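Local atomic coordinates of dual specificity protein phosphatase 15 (Homo sapiens, PDB entry 1YZ4), a protein that removes phosphate from phosphotyrosine and from phosphoserine or phosphothreonine in proteins, through its dual-specificity phosphatase catalytic domain. Residues K10-L15 with C79-G84; G14-N19 with G30-T35; I101-V106 with R115-A120; V106-G111 with A144-L149; A120-A123 with I127-P130. The protein carries 1 engineered substitution. One frame throughout, in Å; residues are numbered along the deposited sequence.

Contact 1: K10-L15 with C79-G84; sequences KVLPGL and CCRLNG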
# COMPACT_ATOMS: atom_id res chain seq x y z
N LYS A 10 -8.15 -3.92 6.26
CA LYS A 10 -6.94 -4.08 7.06
C LYS A 10 -6.08 -5.16 6.40
O LYS A 10 -6.54 -6.28 6.18
CB LYS A 10 -7.31 -4.51 8.48
CG LYS A 10 -6.16 -4.45 9.48
CD LYS A 10 -6.67 -4.80 10.87
CE LYS A 10 -5.67 -4.44 11.95
NZ LYS A 10 -6.19 -4.76 13.31
N VAL A 11 -4.85 -4.80 6.08
CA VAL A 11 -3.92 -5.72 5.43
C VAL A 11 -2.95 -6.27 6.46
O VAL A 11 -2.47 -7.40 6.35
CB VAL A 11 -3.10 -5.01 4.35
CG1 VAL A 11 -2.30 -6.02 3.56
CG2 VAL A 11 -4.03 -4.21 3.45
N LEU A 12 -2.67 -5.46 7.47
CA LEU A 12 -1.74 -5.82 8.52
C LEU A 12 -1.95 -4.77 9.61
O LEU A 12 -2.38 -3.66 9.32
CB LEU A 12 -0.31 -5.71 7.98
CG LEU A 12 0.72 -6.84 8.02
CD1 LEU A 12 0.18 -8.11 7.41
CD2 LEU A 12 1.95 -6.36 7.25
N PRO A 13 -1.65 -5.11 10.87
CA PRO A 13 -1.82 -4.12 11.94
C PRO A 13 -1.12 -2.83 11.49
O PRO A 13 0.06 -2.84 11.14
CB PRO A 13 -1.10 -4.77 13.13
CG PRO A 13 -1.30 -6.26 12.88
CD PRO A 13 -1.07 -6.37 11.38
N GLY A 14 -1.87 -1.72 11.48
CA GLY A 14 -1.31 -0.45 11.07
C GLY A 14 -1.24 -0.19 9.57
O GLY A 14 -0.69 0.83 9.15
N LEU A 15 -1.80 -1.08 8.75
CA LEU A 15 -1.77 -0.90 7.29
C LEU A 15 -3.11 -1.21 6.61
O LEU A 15 -3.69 -2.27 6.84
CB LEU A 15 -0.67 -1.79 6.68
CG LEU A 15 -0.48 -1.72 5.17
CD1 LEU A 15 -0.19 -0.29 4.74
CD2 LEU A 15 0.67 -2.64 4.77
N CYS A 79 8.11 3.32 8.65
CA CYS A 79 8.34 4.36 9.65
C CYS A 79 7.03 4.61 10.41
O CYS A 79 7.02 4.69 11.64
CB CYS A 79 8.81 5.65 8.98
SG CYS A 79 8.86 7.09 10.09
N CYS A 80 5.94 4.74 9.66
CA CYS A 80 4.64 4.97 10.27
C CYS A 80 4.24 3.84 11.22
O CYS A 80 3.84 4.08 12.37
CB CYS A 80 3.59 5.14 9.18
SG CYS A 80 1.88 4.93 9.73
N ARG A 81 4.36 2.60 10.76
CA ARG A 81 3.98 1.46 11.59
C ARG A 81 4.81 1.29 12.87
O ARG A 81 4.27 1.19 13.97
CB ARG A 81 4.06 0.16 10.77
CG ARG A 81 3.17 0.13 9.55
CD ARG A 81 3.18 -1.24 8.90
NE ARG A 81 2.58 -2.25 9.77
CZ ARG A 81 3.11 -3.46 9.98
NH1 ARG A 81 4.24 -3.81 9.38
NH2 ARG A 81 2.49 -4.32 10.77
N LEU A 82 6.13 1.28 12.72
CA LEU A 82 7.00 1.09 13.87
C LEU A 82 6.99 2.27 14.85
O LEU A 82 7.54 2.17 15.95
CB LEU A 82 8.43 0.79 13.41
CG LEU A 82 8.57 -0.29 12.33
CD1 LEU A 82 10.03 -0.71 12.25
CD2 LEU A 82 7.70 -1.51 12.64
N ASN A 83 6.36 3.37 14.45
CA ASN A 83 6.27 4.54 15.32
C ASN A 83 4.85 4.75 15.83
O ASN A 83 4.49 5.87 16.22
CB ASN A 83 6.76 5.78 14.59
CG ASN A 83 8.28 5.85 14.51
OD1 ASN A 83 8.96 6.04 15.52
ND2 ASN A 83 8.82 5.69 13.30
N GLY A 84 4.06 3.68 15.83
CA GLY A 84 2.70 3.74 16.35
C GLY A 84 1.61 4.41 15.54
O GLY A 84 0.61 4.84 16.11
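The backbone carbonyl O of P13 is gripped twice by the guanidinium of R81. R81 NE reaches P13 O at 2.9 Å, and R81 NH2 reaches the same P13 O, also at 2.9 Å. The grip is side-on, with both N-H groups sharing one acceptor that lies close to the guanidinium plane. Both bonds are therefore bent, with N-H...O angles of 143° and 145°. Over one face of the group comes L12, its CD2 4.0 Å from R81 NH1 and offset toward the rim. The two side chains cross at about a right angle. The arginine chain bends at chi3 (65°), which turns the guanidinium to present NE and NH2 to the turn. Its CG passes 3.9 Å from G14 O. The acceptor belongs to a type II beta turn from L12 to L15, with G14 at its positive-phi position. This turn joins strands 9-12 and 15-18, and V11 and L12 form a classic beta bulge opposite L15. R81 NH1 is hydrogen-bonded to Y105 OH of helix 97-110. The arginine thus links the hairpin turn, the end of helix 70-82 and helix 97-110. Its two-bond grip probably restrains the guanidinium and sets its positive charge against the negative end of the carbonyl dipole.

Contact 2: G14-N19 with G30-T35; sequences GLYLGN and GRNKIT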
# COMPACT_ATOMS: atom_id res chain seq x y z
N GLY A 14 -1.87 -1.72 11.48
CA GLY A 14 -1.31 -0.45 11.07
C GLY A 14 -1.24 -0.19 9.57
O GLY A 14 -0.69 0.83 9.15
N LEU A 15 -1.80 -1.08 8.75
CA LEU A 15 -1.77 -0.90 7.29
C LEU A 15 -3.11 -1.21 6.61
O LEU A 15 -3.69 -2.27 6.84
CB LEU A 15 -0.67 -1.79 6.68
CG LEU A 15 -0.48 -1.72 5.17
CD1 LEU A 15 -0.19 -0.29 4.74
CD2 LEU A 15 0.67 -2.64 4.77
N TYR A 16 -3.58 -0.30 5.76
CA TYR A 16 -4.86 -0.50 5.08
C TYR A 16 -4.84 -0.18 3.59
O TYR A 16 -4.01 0.59 3.10
CB TYR A 16 -5.96 0.34 5.72
CG TYR A 16 -6.24 0.03 7.17
CD1 TYR A 16 -5.37 0.46 8.17
CD2 TYR A 16 -7.38 -0.69 7.54
CE1 TYR A 16 -5.63 0.19 9.51
CE2 TYR A 16 -7.65 -0.96 8.87
CZ TYR A 16 -6.77 -0.52 9.85
OH TYR A 16 -7.04 -0.76 11.17
N LEU A 17 -5.80 -0.79 2.88
CA LEU A 17 -5.97 -0.59 1.44
C LEU A 17 -7.33 0.04 1.21
O LEU A 17 -8.31 -0.33 1.87
CB LEU A 17 -5.89 -1.93 0.71
CG LEU A 17 -4.51 -2.39 0.22
CD1 LEU A 17 -4.60 -3.80 -0.33
CD2 LEU A 17 -4.01 -1.43 -0.85
N GLY A 18 -7.41 0.98 0.29
CA GLY A 18 -8.69 1.62 0.02
C GLY A 18 -8.79 2.32 -1.32
O GLY A 18 -7.84 2.36 -2.09
N ASN A 19 -9.97 2.88 -1.58
CA ASN A 19 -10.25 3.59 -2.81
C ASN A 19 -10.44 5.07 -2.47
O ASN A 19 -10.36 5.46 -1.30
CB ASN A 19 -11.53 3.05 -3.43
CG ASN A 19 -12.69 3.04 -2.45
OD1 ASN A 19 -12.96 4.04 -1.77
ND2 ASN A 19 -13.38 1.91 -2.36
N GLY A 30 -11.23 7.95 11.26
CA GLY A 30 -11.19 8.05 12.71
C GLY A 30 -11.28 6.69 13.36
O GLY A 30 -10.54 6.38 14.29
N ARG A 31 -12.19 5.87 12.84
CA ARG A 31 -12.39 4.52 13.35
C ARG A 31 -11.07 3.75 13.34
O ARG A 31 -10.71 3.12 14.33
CB ARG A 31 -13.43 3.81 12.48
CG ARG A 31 -13.72 2.37 12.88
CD ARG A 31 -14.78 1.75 11.99
NE ARG A 31 -15.09 0.38 12.39
CZ ARG A 31 -15.97 -0.40 11.77
NH1 ARG A 31 -16.64 0.05 10.71
NH2 ARG A 31 -16.19 -1.64 12.20
N ASN A 32 -10.35 3.83 12.22
CA ASN A 32 -9.08 3.13 12.07
C ASN A 32 -7.85 3.94 12.49
O ASN A 32 -6.71 3.55 12.21
CB ASN A 32 -8.91 2.63 10.64
CG ASN A 32 -9.94 1.59 10.27
OD1 ASN A 32 -10.29 0.74 11.08
ND2 ASN A 32 -10.43 1.64 9.03
N LYS A 33 -8.08 5.08 13.14
CA LYS A 33 -6.99 5.94 13.61
C LYS A 33 -5.89 6.13 12.56
O LYS A 33 -4.70 6.10 12.88
CB LYS A 33 -6.36 5.34 14.87
CG LYS A 33 -7.34 5.05 15.99
CD LYS A 33 -6.64 4.39 17.17
CE LYS A 33 -7.63 4.01 18.27
NZ LYS A 33 -6.96 3.30 19.39
N ILE A 34 -6.30 6.32 11.31
CA ILE A 34 -5.35 6.53 10.22
C ILE A 34 -4.57 7.82 10.43
O ILE A 34 -5.16 8.90 10.53
CB ILE A 34 -6.08 6.59 8.85
CG1 ILE A 34 -6.65 5.22 8.52
CG2 ILE A 34 -5.12 7.07 7.76
CD1 ILE A 34 -5.61 4.10 8.45
N THR A 35 -3.24 7.71 10.49
CA THR A 35 -2.39 8.89 10.68
C THR A 35 -1.54 9.18 9.45
O THR A 35 -0.95 10.26 9.34
CB THR A 35 -1.43 8.70 11.87
OG1 THR A 35 -0.61 7.55 11.65
CG2 THR A 35 -2.21 8.55 13.17
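Y16 and N32 meet face to face, ring on amide. The two planes are 24° apart and the groups are stacked. N32 CG lies 3.7 Å from Y16 CE2, toward the hydroxyl end of the ring. N32 ND2 sits 3.8 Å from the same Y16 CE2, while N32 CB also lies over this face. N32 OD1 is 3.6 Å from Y16 OH, a contact at packing distance. I34 supplies the apolar partner. Its CD1 touches Y16 CD1 at 3.7 Å and approaches the ring obliquely.

Torsions set both partners. Y16 carries CG beside its backbone N, chi1 -61°, and this sends the ring from strand 15-18 toward the loop. In I34 the CG1 branch is also beside the backbone N (chi1 -68°), and a further turn at chi2 brings CD1 to the tyrosine.

The second shell is the end of helix 26-31. K33 has positive phi and is the C-prime residue of a Schellman motif, with K33 N bonded to G30 O. N32 and I34 flank this residue, so the helix ending places both side chains at the ring. M8 touches N32 and I34, and K10 touches Y16. Within the sheet Y16 is paired by its backbone with C87 and V89.

Chemically, the ring has a flat polar amide stacked over one face and an aliphatic methyl meeting it obliquely, so the loop after helix 26-31 is held on strand 15-18 here by stacking and van der Waals contact.

Contact 3: I101-V106 with R115-A120; sequences IVTAYV and RDVLEA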
# COMPACT_ATOMS: atom_id res chain seq x y z
N ILE A 101 1.59 -1.44 -4.40
CA ILE A 101 2.46 -0.85 -3.39
C ILE A 101 2.42 -1.66 -2.08
O ILE A 101 3.46 -1.97 -1.51
CB ILE A 101 2.07 0.64 -3.11
CG1 ILE A 101 2.61 1.54 -4.23
CG2 ILE A 101 2.64 1.11 -1.80
CD1 ILE A 101 2.04 1.25 -5.59
N VAL A 102 1.22 -2.03 -1.63
CA VAL A 102 1.13 -2.80 -0.39
C VAL A 102 1.74 -4.21 -0.50
O VAL A 102 2.35 -4.71 0.45
CB VAL A 102 -0.35 -2.91 0.10
CG1 VAL A 102 -1.25 -3.31 -1.04
CG2 VAL A 102 -0.46 -3.94 1.22
N THR A 103 1.58 -4.84 -1.67
CA THR A 103 2.12 -6.18 -1.88
C THR A 103 3.64 -6.12 -1.77
O THR A 103 4.26 -6.96 -1.11
CB THR A 103 1.72 -6.73 -3.28
OG1 THR A 103 0.30 -6.86 -3.33
CG2 THR A 103 2.32 -8.12 -3.52
N ALA A 104 4.23 -5.11 -2.39
CA ALA A 104 5.67 -4.93 -2.35
C ALA A 104 6.13 -4.78 -0.90
O ALA A 104 7.16 -5.32 -0.50
CB ALA A 104 6.04 -3.70 -3.15
N TYR A 105 5.35 -4.05 -0.10
CA TYR A 105 5.69 -3.85 1.30
C TYR A 105 5.68 -5.16 2.08
O TYR A 105 6.63 -5.48 2.79
CB TYR A 105 4.70 -2.90 1.97
CG TYR A 105 5.04 -2.69 3.42
CD1 TYR A 105 6.13 -1.90 3.79
CD2 TYR A 105 4.30 -3.31 4.43
CE1 TYR A 105 6.48 -1.73 5.13
CE2 TYR A 105 4.65 -3.15 5.78
CZ TYR A 105 5.74 -2.36 6.11
OH TYR A 105 6.09 -2.18 7.43
N VAL A 106 4.58 -5.89 1.95
CA VAL A 106 4.43 -7.16 2.64
C VAL A 106 5.47 -8.17 2.18
O VAL A 106 5.93 -9.00 2.96
CB VAL A 106 3.01 -7.72 2.44
CG1 VAL A 106 2.86 -9.06 3.15
CG2 VAL A 106 1.99 -6.72 2.99
N ARG A 115 3.04 -13.71 -5.37
CA ARG A 115 1.84 -14.50 -5.57
C ARG A 115 1.21 -14.90 -4.24
O ARG A 115 0.00 -14.72 -4.05
CB ARG A 115 2.14 -15.73 -6.44
CG ARG A 115 2.28 -15.34 -7.90
CD ARG A 115 2.73 -16.49 -8.79
NE ARG A 115 2.40 -16.19 -10.18
CZ ARG A 115 1.15 -16.09 -10.64
NH1 ARG A 115 0.12 -16.27 -9.83
NH2 ARG A 115 0.94 -15.77 -11.91
N ASP A 116 2.01 -15.42 -3.32
CA ASP A 116 1.48 -15.81 -2.02
C ASP A 116 0.95 -14.56 -1.32
O ASP A 116 -0.11 -14.60 -0.69
CB ASP A 116 2.56 -16.46 -1.15
CG ASP A 116 3.08 -17.76 -1.73
OD1 ASP A 116 2.26 -18.54 -2.23
OD2 ASP A 116 4.31 -18.00 -1.67
N VAL A 117 1.68 -13.46 -1.43
CA VAL A 117 1.26 -12.22 -0.78
C VAL A 117 -0.06 -11.70 -1.36
O VAL A 117 -0.99 -11.37 -0.62
CB VAL A 117 2.36 -11.10 -0.89
CG1 VAL A 117 1.86 -9.82 -0.26
CG2 VAL A 117 3.64 -11.54 -0.19
N LEU A 118 -0.14 -11.66 -2.69
CA LEU A 118 -1.35 -11.19 -3.37
C LEU A 118 -2.53 -12.08 -2.97
O LEU A 118 -3.62 -11.59 -2.66
CB LEU A 118 -1.13 -11.23 -4.89
CG LEU A 118 -2.18 -10.67 -5.87
CD1 LEU A 118 -1.77 -11.02 -7.29
CD2 LEU A 118 -3.53 -11.26 -5.61
N GLU A 119 -2.32 -13.40 -3.00
CA GLU A 119 -3.37 -14.35 -2.65
C GLU A 119 -3.81 -14.15 -1.21
O GLU A 119 -4.99 -14.29 -0.87
CB GLU A 119 -2.86 -15.78 -2.85
CG GLU A 119 -3.87 -16.87 -2.47
CD GLU A 119 -3.35 -18.28 -2.76
OE1 GLU A 119 -4.03 -19.26 -2.39
OE2 GLU A 119 -2.26 -18.40 -3.36
N ALA A 120 -2.85 -13.80 -0.35
CA ALA A 120 -3.16 -13.58 1.06
C ALA A 120 -3.97 -12.28 1.19
O ALA A 120 -4.89 -12.18 2.01
CB ALA A 120 -1.89 -13.50 1.87
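V117 has the largest share of this contact, packed between T103 and V106 of the facing helix. Its CG1 methyl does the touching. It lies 3.6 Å from V106 CB and 3.7 Å from T103 CG2. V117 CG1 points away from its own backbone N (chi1 177°), which pushes this methyl toward helix 97-110. V106 CG1 is likewise 3.6 Å from V117 CG1, and the two valines cross obliquely. T103 offers its methyl and slides past V117 in the opposite direction. With chi1 at -63°, the T103 hydroxyl lies beside its backbone N, and OG1 bonds to T99 O one turn back in its own helix. This satisfies the hydroxyl within the helix and leaves the methyl to face the valine. The neighbouring L118 is approached at its backbone N by T103 CG2, 4.4 Å away. W114 and I121 of helix 114-123 also touch T103. The axes of the two short segments come within 9.3 Å and run at 121° to one another. The interface is apolar and buried. It joins two consecutive helices, 97-110 and 114-123, which belong to the helical layer on one side of the central sheet in the protein tyrosine phosphatase fold.

Contact 4: V106-G111 with A144-L149; sequences VMTVTG and ASSQKL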
# COMPACT_ATOMS: atom_id res chain seq x y z
N VAL A 106 4.58 -5.89 1.95
CA VAL A 106 4.43 -7.16 2.64
C VAL A 106 5.47 -8.17 2.18
O VAL A 106 5.93 -9.00 2.96
CB VAL A 106 3.01 -7.72 2.44
CG1 VAL A 106 2.86 -9.06 3.15
CG2 VAL A 106 1.99 -6.72 2.99
N MET A 107 5.86 -8.09 0.91
CA MET A 107 6.88 -9.01 0.41
C MET A 107 8.18 -8.78 1.18
O MET A 107 8.80 -9.73 1.64
CB MET A 107 7.12 -8.78 -1.08
CG MET A 107 6.06 -9.38 -1.99
SD MET A 107 6.18 -8.77 -3.69
CE MET A 107 7.60 -9.67 -4.27
N THR A 108 8.57 -7.51 1.33
CA THR A 108 9.82 -7.22 2.03
C THR A 108 9.81 -7.56 3.52
O THR A 108 10.81 -8.08 4.02
CB THR A 108 10.28 -5.73 1.86
OG1 THR A 108 10.04 -5.01 3.07
CG2 THR A 108 9.56 -5.06 0.71
N VAL A 109 8.71 -7.29 4.22
CA VAL A 109 8.68 -7.60 5.65
C VAL A 109 8.44 -9.08 5.97
O VAL A 109 8.70 -9.51 7.09
CB VAL A 109 7.62 -6.76 6.44
CG1 VAL A 109 7.95 -5.29 6.33
CG2 VAL A 109 6.22 -7.05 5.93
N THR A 110 7.96 -9.85 5.00
CA THR A 110 7.71 -11.28 5.22
C THR A 110 8.71 -12.16 4.46
O THR A 110 8.93 -13.32 4.82
CB THR A 110 6.30 -11.70 4.76
OG1 THR A 110 6.21 -11.57 3.34
CG2 THR A 110 5.24 -10.83 5.42
N GLY A 111 9.31 -11.61 3.41
CA GLY A 111 10.27 -12.37 2.62
C GLY A 111 9.58 -13.33 1.67
O GLY A 111 10.24 -14.14 1.01
N ALA A 144 15.03 -9.03 -7.00
CA ALA A 144 16.09 -8.07 -6.72
C ALA A 144 16.11 -7.31 -5.39
O ALA A 144 16.89 -7.63 -4.48
CB ALA A 144 16.17 -7.06 -7.87
N SER A 145 15.24 -6.32 -5.28
CA SER A 145 15.18 -5.43 -4.14
C SER A 145 14.57 -5.85 -2.80
O SER A 145 15.01 -5.40 -1.75
CB SER A 145 14.49 -4.16 -4.61
OG SER A 145 14.87 -3.90 -5.95
N SER A 146 13.56 -6.71 -2.83
CA SER A 146 12.88 -7.14 -1.62
C SER A 146 13.78 -7.39 -0.39
O SER A 146 13.70 -6.67 0.61
CB SER A 146 12.04 -8.39 -1.93
OG SER A 146 11.16 -8.68 -0.86
N GLN A 147 14.62 -8.42 -0.46
CA GLN A 147 15.52 -8.78 0.63
C GLN A 147 16.46 -7.64 1.09
O GLN A 147 16.67 -7.43 2.29
CB GLN A 147 16.36 -9.99 0.22
CG GLN A 147 15.54 -11.23 -0.13
CD GLN A 147 16.30 -12.19 -1.05
OE1 GLN A 147 16.52 -11.90 -2.23
NE2 GLN A 147 16.71 -13.33 -0.50
N LYS A 148 17.03 -6.92 0.12
CA LYS A 148 17.94 -5.83 0.43
C LYS A 148 17.20 -4.77 1.23
O LYS A 148 17.72 -4.22 2.22
CB LYS A 148 18.50 -5.21 -0.86
CG LYS A 148 19.52 -4.10 -0.61
CD LYS A 148 19.96 -3.39 -1.90
CE LYS A 148 20.99 -2.29 -1.59
NZ LYS A 148 21.46 -1.56 -2.81
N LEU A 149 15.98 -4.48 0.81
CA LEU A 149 15.18 -3.49 1.50
C LEU A 149 14.88 -3.92 2.93
O LEU A 149 14.94 -3.10 3.85
CB LEU A 149 13.88 -3.23 0.75
CG LEU A 149 13.56 -1.75 0.56
CD1 LEU A 149 12.21 -1.62 -0.15
CD2 LEU A 149 13.54 -1.04 1.92
O HOH W 1 9.87 -11.06 -1.08
O HOH W 2 12.53 -9.63 2.12
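S146 and the backbone of M107 and T108 bring these two helices together. Segment 144-149 enters helix 145-157 at about S145, and S146 is its first residue to touch the other segment. S146 OG lies 3.5 Å from T108 CA and 3.6 Å from M107 O. The hydroxyl stands opposite the serine's own backbone N (chi1 -168°), which carries it onto the surface of helix 97-110. The CA atoms of T108 and S146 are only 4.8 Å apart, so the backbones come very close at this point.

Two waters join the polar groups. One lies 2.7 Å from S146 OG and makes a weak bond, as donor, to M107 O. The other donates to T108 O at 3.0 Å and has a weak link to S146 OG. Each water thus links the serine oxygen to one of two successive carbonyls, M107 O and T108 O, but each path has one weak leg. S146 O also packs on T108, 3.8 Å from its CB.

Further along, L149 turns its side chain toward the partner helix. Its CD1 stands 4.4 Å from T108 CG2, a loose apolar contact one turn after the serine. The short axes pass 8.1 Å apart at a crossing angle of -57°.

F141 of helix 132-143 touches M107, T108, S146 and L149, and so touches both segments. I74 of helix 70-82 meets T108 and L149. W114 and V117 of helix 114-123 also touch M107. The crossing therefore sits among three other helices.

Contact 5: A120-A123 with I127-P130; sequences AIKA and IANP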
# COMPACT_ATOMS: atom_id res chain seq x y z
N ALA A 120 -2.85 -13.80 -0.35
CA ALA A 120 -3.16 -13.58 1.06
C ALA A 120 -3.97 -12.28 1.19
O ALA A 120 -4.89 -12.18 2.01
CB ALA A 120 -1.89 -13.50 1.87
N ILE A 121 -3.62 -11.29 0.37
CA ILE A 121 -4.32 -10.02 0.41
C ILE A 121 -5.75 -10.20 -0.11
O ILE A 121 -6.70 -9.65 0.45
CB ILE A 121 -3.58 -8.95 -0.42
CG1 ILE A 121 -2.22 -8.66 0.24
CG2 ILE A 121 -4.39 -7.67 -0.50
CD1 ILE A 121 -1.38 -7.62 -0.49
N LYS A 122 -5.90 -11.00 -1.17
CA LYS A 122 -7.22 -11.26 -1.76
C LYS A 122 -8.20 -11.84 -0.73
O LYS A 122 -9.40 -11.58 -0.79
CB LYS A 122 -7.11 -12.22 -2.95
CG LYS A 122 -6.63 -11.59 -4.27
CD LYS A 122 -6.55 -12.64 -5.37
CE LYS A 122 -6.44 -12.03 -6.77
NZ LYS A 122 -7.67 -11.27 -7.17
N ALA A 123 -7.68 -12.63 0.20
CA ALA A 123 -8.51 -13.24 1.23
C ALA A 123 -9.26 -12.18 2.03
O ALA A 123 -10.37 -12.42 2.49
CB ALA A 123 -7.66 -14.10 2.16
N ILE A 127 -11.25 -8.03 -4.40
CA ILE A 127 -11.21 -7.20 -5.60
C ILE A 127 -9.76 -6.95 -5.98
O ILE A 127 -9.46 -6.59 -7.11
CB ILE A 127 -11.92 -5.83 -5.37
CG1 ILE A 127 -11.28 -5.10 -4.19
CG2 ILE A 127 -13.40 -6.04 -5.14
CD1 ILE A 127 -11.78 -3.70 -4.01
N ALA A 128 -8.86 -7.16 -5.02
CA ALA A 128 -7.42 -6.94 -5.22
C ALA A 128 -6.93 -7.52 -6.54
O ALA A 128 -7.05 -8.72 -6.79
CB ALA A 128 -6.64 -7.54 -4.08
N ASN A 129 -6.35 -6.67 -7.38
CA ASN A 129 -5.87 -7.14 -8.67
C ASN A 129 -4.97 -6.13 -9.39
O ASN A 129 -5.44 -5.25 -10.11
CB ASN A 129 -7.07 -7.53 -9.54
CG ASN A 129 -6.70 -7.80 -10.98
OD1 ASN A 129 -5.59 -8.25 -11.28
ND2 ASN A 129 -7.64 -7.55 -11.89
N PRO A 130 -3.66 -6.24 -9.19
CA PRO A 130 -2.76 -5.31 -9.87
C PRO A 130 -2.72 -5.64 -11.36
O PRO A 130 -2.83 -6.81 -11.74
CB PRO A 130 -1.42 -5.53 -9.16
CG PRO A 130 -1.52 -6.92 -8.65
CD PRO A 130 -2.94 -7.02 -8.16
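K122 extends along A128 and ends on its carbonyl. The ammonium NZ donates to A128 O at 2.7 Å, almost straight in line with the C=O bond (171°). The chain is stretched through chi2 and chi3, then bends at chi4 (-65°), and this last turn drops NZ onto the oxygen. Nearer the backbone, K122 CG lies 4.1 Å from A128 CB, so the lysine packs on the alanine as well as bonding to it.

A128 points its methyl toward the helix. I121, one residue before the lysine, also meets this methyl, with I121 CG2 4.2 Å from A128 CB. The alanine methyl thus has the lysine CG and the isoleucine CG2 as neighbours, a small apolar patch beside the polar bond.

Segment 127-130 belongs to the loop that follows helix 114-123 and leads into helix 132-143 of the dual-specificity phosphatase catalytic domain. The contact folds this loop back on the last turn of the helix it has just left. A128 lies about 10 Å, side chain to side chain, from S91, the engineered residue at the position predicted to form the phosphocysteine intermediate.

A128 and P130 also touch T99 of helix 97-110. The backbone of N129 is bonded to that of I95, and P130 O accepts from R135 NH1.

Overall arrangement
From the N terminus, contacts 1 and 2 start on the same piece of chain and share G14 and L15. Contact 2 closes a short loop through helix 26-31. Contact 1 closes a much longer one, ending at helix 70-82, and ties the edge hairpin to that helix. The other three follow in series. Contacts 3 and 4 cross along the chain and share V106, so helix 97-110 meets both helix 114-123 and helix 145-157. Contact 5 takes over from contact 3 at A120, and the wide loop of contact 4 encloses it. Packing of V102 on L15 and L17 connects sheet and helices.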